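Local coordinates for YfkN protein (Bacillus subtilis subsp. subtilis, PDB 3GVE), which belongs to the calcineurin-like phosphoesterase family of metal-dependent proteins and carries a manganese ion and a magnesium ion side by side in its dinuclear site, at residues V60-D64 / A213-T217; A228-V232 / I245-Q250; A41-L46 / N316-N321; T17-N23 / P280-G284. One frame throughout, in Å; residues are numbered along the deposited sequence.

In the fold
Three of the four contacts gather round the two metals, and contact 3 lies apart. Contacts 1 and 2 have centres about 8 Å apart and share the sheet in which strands 210-215 and 244-247 are neighbours. Contact 4 is centred about 10 Å from contact 1 and brings in the loop after strand 9-17. Contacts 1 and 4 reach the manganese; contacts 1 and 2 reach the magnesium. Contact 3 is centred about 21 Å from contact 1 and joins helix 40-53 to the loop before helix 322-340. It touches contact 4 through T43 and G284. Along the chain contact 1 closes before contact 2 opens. The segments of contacts 3 and 4 alternate, joining early and late sequence.

Contact 1 of 4, residues V60-D64 / A213-T217; sequences VDNGD and ALAHT. With MG (magnesium ion), chain D; MN (manganese (II) ion), chain C.
D64 and H216 cross at about a right angle where they bind the metals, the carboxylate and ring planes 52° apart. D64 OD2 bridges the two ions, 2.3 Å from the manganese and 2.4 Å from the magnesium. D64 OD1 is hydrogen-bonded to H109. H216 NE2 binds the magnesium at 2.3 Å. H216 ND1 gives its N-H to N62 O at 2.8 Å, and the acceptor lies in the ring plane. The ring is held at both nitrogens, which fixes its rotation. This is the dinuclear centre of the calcineurin-like phosphoesterase fold, built on loops at the ends of strands 57-61 and 210-215. D19, H21 and H251 complete the protein ligands of the manganese; N108 and H249 complete those of the magnesium. The N62 amide reaches the other backbone. Its ND2 donates to A215 O at 3.0 Å, nearly straight but from above the carbonyl plane. N62 CG is anti to the backbone N (chi1 -151°), which carries the amide across to strand 210-215. D61 turns away: OD2 accepts from G63 N in an Asx turn, and OD1 is hydrogen-bonded to T17 OG1. At the strand end, V60 CG2 packs on L214 CD2 at 3.6 Å.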
loop_
_atom_site.group_PDB
_atom_site.type_symbol
_atom_site.label_atom_id
_atom_site.label_comp_id
_atom_site.label_asym_id
_atom_site.label_seq_id
_atom_site.Cartn_x
_atom_site.Cartn_y
_atom_site.Cartn_z
ATOM N N VAL A 60 -19.321 11.988 -7.818
ATOM C CA VAL A 60 -18.049 12.723 -7.805
ATOM C C VAL A 60 -16.900 11.851 -7.335
ATOM O O VAL A 60 -17.078 10.933 -6.560
ATOM C CB VAL A 60 -18.137 13.992 -6.906
ATOM C CG1 VAL A 60 -19.276 14.901 -7.400
ATOM C CG2 VAL A 60 -18.350 13.629 -5.444
ATOM N N ASP A 61 -15.719 12.162 -7.834
ATOM C CA ASP A 61 -14.496 11.517 -7.354
ATOM C C ASP A 61 -13.613 12.523 -6.641
ATOM O O ASP A 61 -13.530 13.669 -7.052
ATOM C CB ASP A 61 -13.702 10.898 -8.494
ATOM C CG ASP A 61 -12.504 10.129 -7.988
ATOM O OD1 ASP A 61 -12.679 9.055 -7.386
ATOM O OD2 ASP A 61 -11.397 10.630 -8.141
ATOM N N ASN A 62 -12.944 12.064 -5.591
ATOM C CA ASN A 62 -12.140 12.945 -4.752
ATOM C C ASN A 62 -10.619 12.898 -4.922
ATOM O O ASN A 62 -9.904 13.429 -4.088
ATOM C CB ASN A 62 -12.504 12.713 -3.281
ATOM C CG ASN A 62 -12.314 13.964 -2.425
ATOM O OD1 ASN A 62 -12.634 15.068 -2.846
ATOM N ND2 ASN A 62 -11.805 13.772 -1.197
ATOM N N GLY A 63 -10.140 12.289 -6.009
ATOM C CA GLY A 63 -8.716 12.289 -6.310
ATOM C C GLY A 63 -7.941 11.092 -5.773
ATOM O O GLY A 63 -8.507 10.195 -5.173
ATOM N N ASP A 64 -6.629 11.098 -6.000
ATOM C CA ASP A 64 -5.762 9.904 -5.857
ATOM C C ASP A 64 -6.390 8.748 -6.663
ATOM O O ASP A 64 -6.649 7.661 -6.160
ATOM C CB ASP A 64 -5.513 9.527 -4.383
ATOM C CG ASP A 64 -4.291 10.205 -3.805
ATOM O OD1 ASP A 64 -3.782 11.141 -4.453
ATOM O OD2 ASP A 64 -3.884 9.802 -2.691
ATOM N N ALA A 213 -17.593 20.549 -1.856
ATOM C CA ALA A 213 -16.137 20.563 -1.820
ATOM C C ALA A 213 -15.577 19.171 -2.035
ATOM O O ALA A 213 -15.911 18.265 -1.209
ATOM C CB ALA A 213 -15.679 21.089 -0.436
ATOM N N LEU A 214 -14.767 19.012 -3.064
ATOM C CA LEU A 214 -13.988 17.812 -3.268
ATOM C C LEU A 214 -12.639 18.073 -2.588
ATOM O O LEU A 214 -11.691 18.545 -3.180
ATOM C CB LEU A 214 -13.880 17.520 -4.762
ATOM C CG LEU A 214 -15.239 17.516 -5.495
ATOM C CD1 LEU A 214 -15.072 17.255 -6.976
ATOM C CD2 LEU A 214 -16.237 16.539 -4.901
ATOM N N ALA A 215 -12.620 17.794 -1.291
ATOM C CA ALA A 215 -11.494 18.138 -0.451
ATOM C C ALA A 215 -10.573 16.944 -0.301
ATOM O O ALA A 215 -10.819 16.066 0.499
ATOM C CB ALA A 215 -12.000 18.611 0.908
ATOM N N HIS A 216 -9.509 16.925 -1.097
ATOM C CA HIS A 216 -8.554 15.816 -1.012
ATOM C C HIS A 216 -7.621 16.083 0.154
ATOM O O HIS A 216 -6.506 16.547 0.003
ATOM C CB HIS A 216 -7.752 15.523 -2.292
ATOM C CG HIS A 216 -7.006 14.224 -2.196
ATOM N ND1 HIS A 216 -7.585 13.025 -2.538
ATOM C CD2 HIS A 216 -5.803 13.915 -1.658
ATOM C CE1 HIS A 216 -6.754 12.037 -2.260
ATOM N NE2 HIS A 216 -5.660 12.551 -1.733
ATOM N N THR A 217 -8.144 15.767 1.327
ATOM C CA THR A 217 -7.520 16.110 2.595
ATOM C C THR A 217 -8.369 15.450 3.673
ATOM O O THR A 217 -9.551 15.288 3.505
ATOM C CB THR A 217 -7.429 17.653 2.761
ATOM O OG1 THR A 217 -6.698 17.986 3.943
ATOM C CG2 THR A 217 -8.810 18.317 2.799
HETATM MG MG MG D . -3.672 11.564 -1.043
HETATM MN MN MN C . -4.315 8.040 -1.317
HETATM O O HOH W 1 -3.669 9.477 0.222
HETATM O O HOH W 2 -2.120 7.618 -1.106
#

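Contact 2 of 4, residues A228-V232 / I245-Q250; sequences AENAV and IISGHQ. With MG (magnesium ion), chain D.
E229 reaches H249 with an extended side chain, CG anti to the backbone N (chi1 -178°). Its OE2 accepts the N-H of H249 NE2 at 2.8 Å. The bond is nearly straight at 171°, lies in the ring plane and uses the anti lone pair of OE2. The carboxylate itself is turned 59° from the ring. H249 ND1 binds the magnesium at 2.4 Å, so E229 is a second-shell residue that fixes the ring's rotation and would probably strengthen its hold on the metal. Water 1, shared by both metals, donates to H249 O at 2.6 Å. N230 comes next. Its OD1 sits at the ring edge, 3.3 Å from H249 CD2, and takes its hydrogen bond from G218 N. The N230 amide also packs against that of Q250, with N230 CG 3.4 Å from Q250 NE2. Q250 OE1 accepts from I219 N. V232 begins helix 232-238 and turns its two methyls to the strand. CG1 meets I245 CG2 at 4.2 Å, and CG2 packs near S247. The carboxylate-backed metal histidine, on the loop after strand 244-247, forms part of the dinuclear site of the calcineurin-like phosphoesterase fold.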
loop_
_atom_site.group_PDB
_atom_site.type_symbol
_atom_site.label_atom_id
_atom_site.label_comp_id
_atom_site.label_asym_id
_atom_site.label_seq_id
_atom_site.Cartn_x
_atom_site.Cartn_y
_atom_site.Cartn_z
ATOM N N ALA A 228 -1.959 23.198 6.803
ATOM C CA ALA A 228 -2.256 21.850 7.295
ATOM C C ALA A 228 -2.536 20.861 6.165
ATOM O O ALA A 228 -3.214 21.178 5.199
ATOM C CB ALA A 228 -3.419 21.888 8.242
ATOM N N GLU A 229 -2.002 19.660 6.328
ATOM C CA GLU A 229 -2.195 18.572 5.383
ATOM C C GLU A 229 -3.630 18.047 5.379
ATOM O O GLU A 229 -4.177 17.752 4.320
ATOM C CB GLU A 229 -1.224 17.438 5.730
ATOM C CG GLU A 229 -1.275 16.233 4.782
ATOM C CD GLU A 229 -0.208 15.183 5.064
ATOM O OE1 GLU A 229 0.765 15.500 5.767
ATOM O OE2 GLU A 229 -0.341 14.056 4.580
ATOM N N ASN A 230 -4.206 17.919 6.576
ATOM C CA ASN A 230 -5.520 17.319 6.790
ATOM C C ASN A 230 -6.463 18.350 7.405
ATOM O O ASN A 230 -6.566 18.471 8.602
ATOM C CB ASN A 230 -5.375 16.056 7.655
ATOM C CG ASN A 230 -4.691 14.930 6.895
ATOM O OD1 ASN A 230 -5.167 14.500 5.861
ATOM N ND2 ASN A 230 -3.565 14.458 7.411
ATOM N N ALA A 231 -7.139 19.076 6.533
ATOM C CA ALA A 231 -7.772 20.336 6.877
ATOM C C ALA A 231 -9.295 20.356 6.898
ATOM O O ALA A 231 -9.865 21.420 6.967
ATOM C CB ALA A 231 -7.259 21.442 5.920
ATOM N N VAL A 232 -9.947 19.200 6.818
ATOM C CA VAL A 232 -11.412 19.176 6.756
ATOM C C VAL A 232 -12.102 19.873 7.947
ATOM O O VAL A 232 -13.080 20.568 7.776
ATOM C CB VAL A 232 -11.953 17.747 6.578
ATOM C CG1 VAL A 232 -13.480 17.734 6.805
ATOM C CG2 VAL A 232 -11.620 17.238 5.163
ATOM N N ILE A 245 -19.068 18.158 2.047
ATOM C CA ILE A 245 -17.633 17.917 1.918
ATOM C C ILE A 245 -17.344 16.438 1.691
ATOM O O ILE A 245 -17.742 15.592 2.470
ATOM C CB ILE A 245 -16.856 18.388 3.172
ATOM C CG1 ILE A 245 -17.065 19.891 3.392
ATOM C CG2 ILE A 245 -15.367 18.069 3.022
ATOM C CD1 ILE A 245 -16.598 20.386 4.796
ATOM N N ILE A 246 -16.635 16.157 0.610
ATOM C CA ILE A 246 -16.057 14.844 0.384
ATOM C C ILE A 246 -14.600 14.922 0.868
ATOM O O ILE A 246 -13.862 15.806 0.465
ATOM C CB ILE A 246 -16.086 14.445 -1.103
ATOM C CG1 ILE A 246 -17.463 14.704 -1.747
ATOM C CG2 ILE A 246 -15.652 12.989 -1.275
ATOM C CD1 ILE A 246 -18.633 14.141 -0.986
ATOM N N SER A 247 -14.218 13.985 1.730
ATOM C CA SER A 247 -12.896 13.953 2.308
ATOM C C SER A 247 -12.236 12.663 1.858
ATOM O O SER A 247 -12.863 11.709 1.490
ATOM C CB SER A 247 -13.013 14.025 3.836
ATOM O OG SER A 247 -11.765 13.932 4.497
ATOM N N GLY A 248 -10.927 12.676 1.902
ATOM C CA GLY A 248 -10.093 11.532 1.540
ATOM C C GLY A 248 -8.702 11.652 2.162
ATOM O O GLY A 248 -8.564 12.133 3.272
ATOM N N HIS A 249 -7.720 11.216 1.381
ATOM C CA HIS A 249 -6.298 11.316 1.648
ATOM C C HIS A 249 -5.828 10.356 2.748
ATOM O O HIS A 249 -4.853 9.674 2.561
ATOM C CB HIS A 249 -5.896 12.769 1.926
ATOM C CG HIS A 249 -4.424 12.966 2.094
ATOM N ND1 HIS A 249 -3.514 12.666 1.101
ATOM C CD2 HIS A 249 -3.706 13.435 3.142
ATOM C CE1 HIS A 249 -2.298 12.946 1.534
ATOM N NE2 HIS A 249 -2.386 13.408 2.769
ATOM N N GLN A 250 -6.508 10.331 3.891
ATOM C CA GLN A 250 -6.093 9.519 5.038
ATOM C C GLN A 250 -6.392 8.024 4.892
ATOM O O GLN A 250 -5.841 7.212 5.613
ATOM C CB GLN A 250 -6.727 10.039 6.329
ATOM C CG GLN A 250 -6.027 11.243 6.919
ATOM C CD GLN A 250 -6.839 11.912 8.019
ATOM O OE1 GLN A 250 -8.046 11.825 8.056
ATOM N NE2 GLN A 250 -6.151 12.612 8.894
HETATM MG MG MG D . -3.672 11.564 -1.043
HETATM O O HOH W 1 -3.669 9.477 0.222
#

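Contact 3 of 4, residues A41-L46 / N316-N321; sequences ARTAQL and NVTSRN
Apolar contacts centre on V317, which points its two methyls at helix 40-53. CG2 meets L46 CD2 at 3.6 Å, and CG1 lies 3.8 Å from Q45 CG. At the other end, A41 CB rests on R320 CG at 3.7 Å, and A44 CB packs against the amide of N321. Hydrogen bonds concentrate on N321. Its backbone N donates to A41 O at 2.8 Å. Its ND2 donates to Q45 OE1 at 3.1 Å, approaching from above the Q45 carbonyl plane, with the two amides perpendicular. Q45 is bent at chi2 (-70°), which folds its amide back over the loop. There NE2 also makes a weak bond to S319 OG. S319 N is buried without a partner. Water also takes part: water 3 joins R42 NH1, at 2.9 Å, to V317 O, which also lies at the guanidinium edge. R42 NE and R320 NH2 both form salt bridges with D26, and R320 NH2 has a second with E34. The contact thus has a small apolar centre round V317, amide hydrogen bonds at the N321 end and water at the R42 end. N321 ties two helices together: its N and ND2 bond to helix 40-53, while its OD1 accepts from V324 N and caps helix 322-340.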
loop_
_atom_site.group_PDB
_atom_site.type_symbol
_atom_site.label_atom_id
_atom_site.label_comp_id
_atom_site.label_asym_id
_atom_site.label_seq_id
_atom_site.Cartn_x
_atom_site.Cartn_y
_atom_site.Cartn_z
ATOM N N ALA A 41 -14.835 -1.670 -10.078
ATOM C CA ALA A 41 -15.795 -2.602 -10.653
ATOM C C ALA A 41 -16.829 -3.073 -9.619
ATOM O O ALA A 41 -17.958 -3.331 -9.976
ATOM C CB ALA A 41 -15.083 -3.791 -11.288
ATOM N N ARG A 42 -16.439 -3.163 -8.351
ATOM C CA ARG A 42 -17.374 -3.482 -7.272
ATOM C C ARG A 42 -18.084 -2.243 -6.736
ATOM O O ARG A 42 -19.264 -2.266 -6.539
ATOM C CB ARG A 42 -16.673 -4.262 -6.149
ATOM C CG ARG A 42 -16.405 -5.702 -6.574
ATOM C CD ARG A 42 -15.590 -6.499 -5.572
ATOM N NE ARG A 42 -15.526 -7.906 -5.992
ATOM C CZ ARG A 42 -16.372 -8.845 -5.599
ATOM N NH1 ARG A 42 -17.342 -8.587 -4.735
ATOM N NH2 ARG A 42 -16.219 -10.073 -6.057
ATOM N N THR A 43 -17.356 -1.152 -6.540
ATOM C CA THR A 43 -17.985 0.068 -6.023
ATOM C C THR A 43 -19.112 0.552 -6.933
ATOM O O THR A 43 -20.102 1.074 -6.461
ATOM C CB THR A 43 -16.955 1.214 -5.861
ATOM O OG1 THR A 43 -15.665 0.669 -5.597
ATOM C CG2 THR A 43 -17.367 2.181 -4.738
ATOM N N ALA A 44 -18.932 0.360 -8.233
ATOM C CA ALA A 44 -19.905 0.786 -9.221
ATOM C C ALA A 44 -21.255 0.085 -9.048
ATOM O O ALA A 44 -22.251 0.595 -9.484
ATOM C CB ALA A 44 -19.346 0.586 -10.635
ATOM N N GLN A 45 -21.265 -1.069 -8.382
ATOM C CA GLN A 45 -22.518 -1.752 -8.092
ATOM C C GLN A 45 -23.287 -0.981 -7.032
ATOM O O GLN A 45 -24.486 -0.878 -7.127
ATOM C CB GLN A 45 -22.278 -3.209 -7.666
ATOM C CG GLN A 45 -21.539 -4.058 -8.706
ATOM C CD GLN A 45 -22.357 -4.368 -9.934
ATOM O OE1 GLN A 45 -22.823 -3.494 -10.619
ATOM N NE2 GLN A 45 -22.494 -5.654 -10.228
ATOM N N LEU A 46 -22.582 -0.414 -6.050
ATOM C CA LEU A 46 -23.230 0.473 -5.078
ATOM C C LEU A 46 -23.722 1.758 -5.738
ATOM O O LEU A 46 -24.768 2.272 -5.399
ATOM C CB LEU A 46 -22.292 0.838 -3.926
ATOM C CG LEU A 46 -21.804 -0.309 -3.046
ATOM C CD1 LEU A 46 -20.850 0.232 -1.974
ATOM C CD2 LEU A 46 -22.971 -1.049 -2.400
ATOM N N ASN A 316 -22.562 -6.100 0.478
ATOM C CA ASN A 316 -23.545 -5.431 -0.344
ATOM C C ASN A 316 -23.327 -5.691 -1.823
ATOM O O ASN A 316 -24.225 -5.491 -2.616
ATOM C CB ASN A 316 -23.524 -3.933 -0.050
ATOM C CG ASN A 316 -23.952 -3.631 1.352
ATOM O OD1 ASN A 316 -25.044 -4.004 1.747
ATOM N ND2 ASN A 316 -23.093 -2.991 2.117
ATOM N N VAL A 317 -22.123 -6.118 -2.183
ATOM C CA VAL A 317 -21.740 -6.355 -3.567
ATOM C C VAL A 317 -21.072 -7.711 -3.694
ATOM O O VAL A 317 -20.195 -8.040 -2.923
ATOM C CB VAL A 317 -20.716 -5.288 -4.053
ATOM C CG1 VAL A 317 -20.263 -5.568 -5.493
ATOM C CG2 VAL A 317 -21.287 -3.884 -3.914
ATOM N N THR A 318 -21.469 -8.477 -4.697
ATOM C CA THR A 318 -20.878 -9.803 -4.880
ATOM C C THR A 318 -20.316 -10.051 -6.278
ATOM O O THR A 318 -19.788 -11.124 -6.538
ATOM C CB THR A 318 -21.868 -10.912 -4.529
ATOM O OG1 THR A 318 -22.947 -10.852 -5.449
ATOM C CG2 THR A 318 -22.404 -10.726 -3.136
ATOM N N SER A 319 -20.431 -9.075 -7.173
ATOM C CA SER A 319 -19.922 -9.230 -8.536
ATOM C C SER A 319 -19.408 -7.930 -9.150
ATOM O O SER A 319 -19.605 -6.868 -8.595
ATOM C CB SER A 319 -20.996 -9.813 -9.453
ATOM O OG SER A 319 -22.107 -8.963 -9.525
ATOM N N ARG A 320 -18.774 -8.039 -10.312
ATOM C CA ARG A 320 -18.251 -6.892 -11.034
ATOM C C ARG A 320 -19.314 -6.244 -11.900
ATOM O O ARG A 320 -20.089 -6.895 -12.559
ATOM C CB ARG A 320 -17.097 -7.293 -11.962
ATOM C CG ARG A 320 -15.743 -7.425 -11.338
ATOM C CD ARG A 320 -14.729 -7.922 -12.361
ATOM N NE ARG A 320 -15.010 -9.278 -12.791
ATOM C CZ ARG A 320 -14.602 -10.376 -12.166
ATOM N NH1 ARG A 320 -14.930 -11.552 -12.650
ATOM N NH2 ARG A 320 -13.890 -10.317 -11.074
ATOM N N ASN A 321 -19.278 -4.931 -11.918
ATOM C CA ASN A 321 -20.130 -4.078 -12.742
ATOM C C ASN A 321 -19.688 -4.209 -14.200
ATOM O O ASN A 321 -18.503 -4.033 -14.538
ATOM C CB ASN A 321 -19.922 -2.614 -12.331
ATOM C CG ASN A 321 -20.742 -1.649 -13.164
ATOM O OD1 ASN A 321 -20.280 -1.132 -14.174
ATOM N ND2 ASN A 321 -21.962 -1.423 -12.713
HETATM O O HOH W 3 -17.574 -6.612 -2.583
HETATM O O HOH W 4 -18.067 -11.486 -3.715
#

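Contact 4 of 4, residues T17-N23 / P280-G284; sequences TTDIHAN and PSSWG. With MN (manganese (II) ion), chain C.
W283 N donates to D19 O at 2.7 Å, meeting that carbonyl from above its plane. The bond holds the backbone of D19, whose OD1 binds the manganese. H21 NE2 is a second protein ligand of the metal, at 2.2 Å; D64 and H251 are the others. H21 ND1 is hydrogen-bonded to Q67 O, which helps set the ring. The H21 and W283 rings meet at their rims, planes 67° apart, without stacking, and H21 CB is 3.8 Å from W283 NE1. The N23 side chain lies over one face of the indole, and D19 O lies at its edge. F38 meets the same indole edge-to-face. T18 OG1 gives a hydrogen bond to D19 OD2, from above the carboxylate plane, and D19 OD2 also accepts from H249 N. These bonds steady the carboxylate at the metal. T18 CG2 packs on the P280 ring and lies 3.5 Å from S281 O. Two waters bridge the loops. Water 5 links T18 O, P280 O and G284 N; water 6 links D19 OD2, 2.9 Å away, to S281 O. The two loops follow strands 9-17 and 275-280. G284 leads into strand 286-297, which pairs with strand 9-17, and G284 O accepts from T43 OG1 on helix 40-53.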
loop_
_atom_site.group_PDB
_atom_site.type_symbol
_atom_site.label_atom_id
_atom_site.label_comp_id
_atom_site.label_asym_id
_atom_site.label_seq_id
_atom_site.Cartn_x
_atom_site.Cartn_y
_atom_site.Cartn_z
ATOM N N THR A 17 -16.493 8.741 -4.640
ATOM C CA THR A 17 -15.342 7.816 -4.464
ATOM C C THR A 17 -14.125 8.623 -4.093
ATOM O O THR A 17 -14.061 9.888 -4.335
ATOM C CB THR A 17 -15.104 7.014 -5.748
ATOM O OG1 THR A 17 -15.041 7.919 -6.886
ATOM C CG2 THR A 17 -16.219 6.029 -5.972
ATOM N N THR A 18 -13.170 7.989 -3.447
ATOM C CA THR A 18 -11.902 8.634 -3.145
ATOM C C THR A 18 -10.776 7.616 -3.083
ATOM O O THR A 18 -10.990 6.472 -2.733
ATOM C CB THR A 18 -11.952 9.432 -1.794
ATOM O OG1 THR A 18 -10.849 10.358 -1.723
ATOM C CG2 THR A 18 -11.931 8.493 -0.577
ATOM N N ASP A 19 -9.571 8.067 -3.392
ATOM C CA ASP A 19 -8.373 7.253 -3.231
ATOM C C ASP A 19 -8.509 5.871 -3.895
ATOM O O ASP A 19 -8.070 4.863 -3.383
ATOM C CB ASP A 19 -7.973 7.159 -1.743
ATOM C CG ASP A 19 -7.538 8.502 -1.182
ATOM O OD1 ASP A 19 -6.328 8.804 -1.250
ATOM O OD2 ASP A 19 -8.412 9.249 -0.686
ATOM N N ILE A 20 -9.042 5.828 -5.131
ATOM C CA ILE A 20 -9.267 4.590 -5.897
ATOM C C ILE A 20 -7.916 3.995 -6.291
ATOM O O ILE A 20 -7.772 2.768 -6.341
ATOM C CB ILE A 20 -10.166 4.898 -7.134
ATOM C CG1 ILE A 20 -11.581 5.155 -6.704
ATOM C CG2 ILE A 20 -10.129 3.743 -8.100
ATOM C CD1 ILE A 20 -12.284 4.153 -6.128
ATOM N N HIS A 21 -6.953 4.855 -6.566
ATOM C CA HIS A 21 -5.556 4.507 -6.814
ATOM C C HIS A 21 -5.439 3.493 -7.962
ATOM O O HIS A 21 -4.724 2.504 -7.880
ATOM C CB HIS A 21 -4.878 4.017 -5.516
ATOM C CG HIS A 21 -4.429 5.130 -4.617
ATOM N ND1 HIS A 21 -3.403 5.980 -4.953
ATOM C CD2 HIS A 21 -4.881 5.544 -3.410
ATOM C CE1 HIS A 21 -3.234 6.862 -3.986
ATOM N NE2 HIS A 21 -4.120 6.628 -3.039
ATOM N N ALA A 22 -6.177 3.771 -9.032
ATOM C CA ALA A 22 -6.101 3.014 -10.304
ATOM C C ALA A 22 -6.608 1.577 -10.213
ATOM O O ALA A 22 -6.444 0.796 -11.132
ATOM C CB ALA A 22 -4.677 3.048 -10.897
ATOM N N ASN A 23 -7.247 1.254 -9.101
ATOM C CA ASN A 23 -7.884 -0.055 -8.940
ATOM C C ASN A 23 -9.254 -0.100 -9.629
ATOM O O ASN A 23 -10.286 0.067 -9.002
ATOM C CB ASN A 23 -7.989 -0.428 -7.449
ATOM C CG ASN A 23 -6.627 -0.530 -6.774
ATOM O OD1 ASN A 23 -6.285 0.252 -5.902
ATOM N ND2 ASN A 23 -5.852 -1.473 -7.194
ATOM N N PRO A 280 -14.866 7.806 2.282
ATOM C CA PRO A 280 -15.129 6.400 1.968
ATOM C C PRO A 280 -13.878 5.559 1.721
ATOM O O PRO A 280 -13.693 4.980 0.680
ATOM C CB PRO A 280 -16.001 6.489 0.716
ATOM C CG PRO A 280 -15.529 7.715 0.035
ATOM C CD PRO A 280 -15.226 8.690 1.154
ATOM N N SER A 281 -13.041 5.468 2.737
ATOM C CA SER A 281 -11.926 4.519 2.769
ATOM C C SER A 281 -10.960 4.770 1.597
ATOM O O SER A 281 -10.609 5.900 1.312
ATOM C CB SER A 281 -12.481 3.074 2.779
ATOM O OG SER A 281 -11.442 2.142 3.047
ATOM N N SER A 282 -10.507 3.700 0.963
ATOM C CA SER A 282 -9.615 3.792 -0.184
ATOM C C SER A 282 -9.887 2.601 -1.104
ATOM O O SER A 282 -10.537 1.651 -0.717
ATOM C CB SER A 282 -8.152 3.837 0.257
ATOM O OG SER A 282 -7.790 2.635 0.895
ATOM N N TRP A 283 -9.421 2.709 -2.339
ATOM C CA TRP A 283 -9.444 1.630 -3.334
ATOM C C TRP A 283 -10.845 1.155 -3.730
ATOM O O TRP A 283 -11.006 0.072 -4.259
ATOM C CB TRP A 283 -8.594 0.433 -2.855
ATOM C CG TRP A 283 -7.131 0.701 -2.725
ATOM C CD1 TRP A 283 -6.509 1.890 -2.678
ATOM C CD2 TRP A 283 -6.111 -0.297 -2.620
ATOM N NE1 TRP A 283 -5.141 1.708 -2.554
ATOM C CE2 TRP A 283 -4.879 0.367 -2.515
ATOM C CE3 TRP A 283 -6.130 -1.690 -2.601
ATOM C CZ2 TRP A 283 -3.660 -0.316 -2.403
ATOM C CZ3 TRP A 283 -4.927 -2.366 -2.492
ATOM C CH2 TRP A 283 -3.713 -1.677 -2.398
ATOM N N GLY A 284 -11.849 1.976 -3.457
ATOM C CA GLY A 284 -13.222 1.622 -3.757
ATOM C C GLY A 284 -13.882 0.712 -2.739
ATOM O O GLY A 284 -14.908 0.155 -3.017
HETATM MN MN MN C . -4.315 8.040 -1.317
HETATM O O HOH W 5 -12.298 4.312 -1.661
HETATM O O HOH W 6 -9.254 8.326 1.916
HETATM O O HOH W 1 -3.669 9.477 0.222
HETATM O O HOH W 2 -2.120 7.618 -1.106
#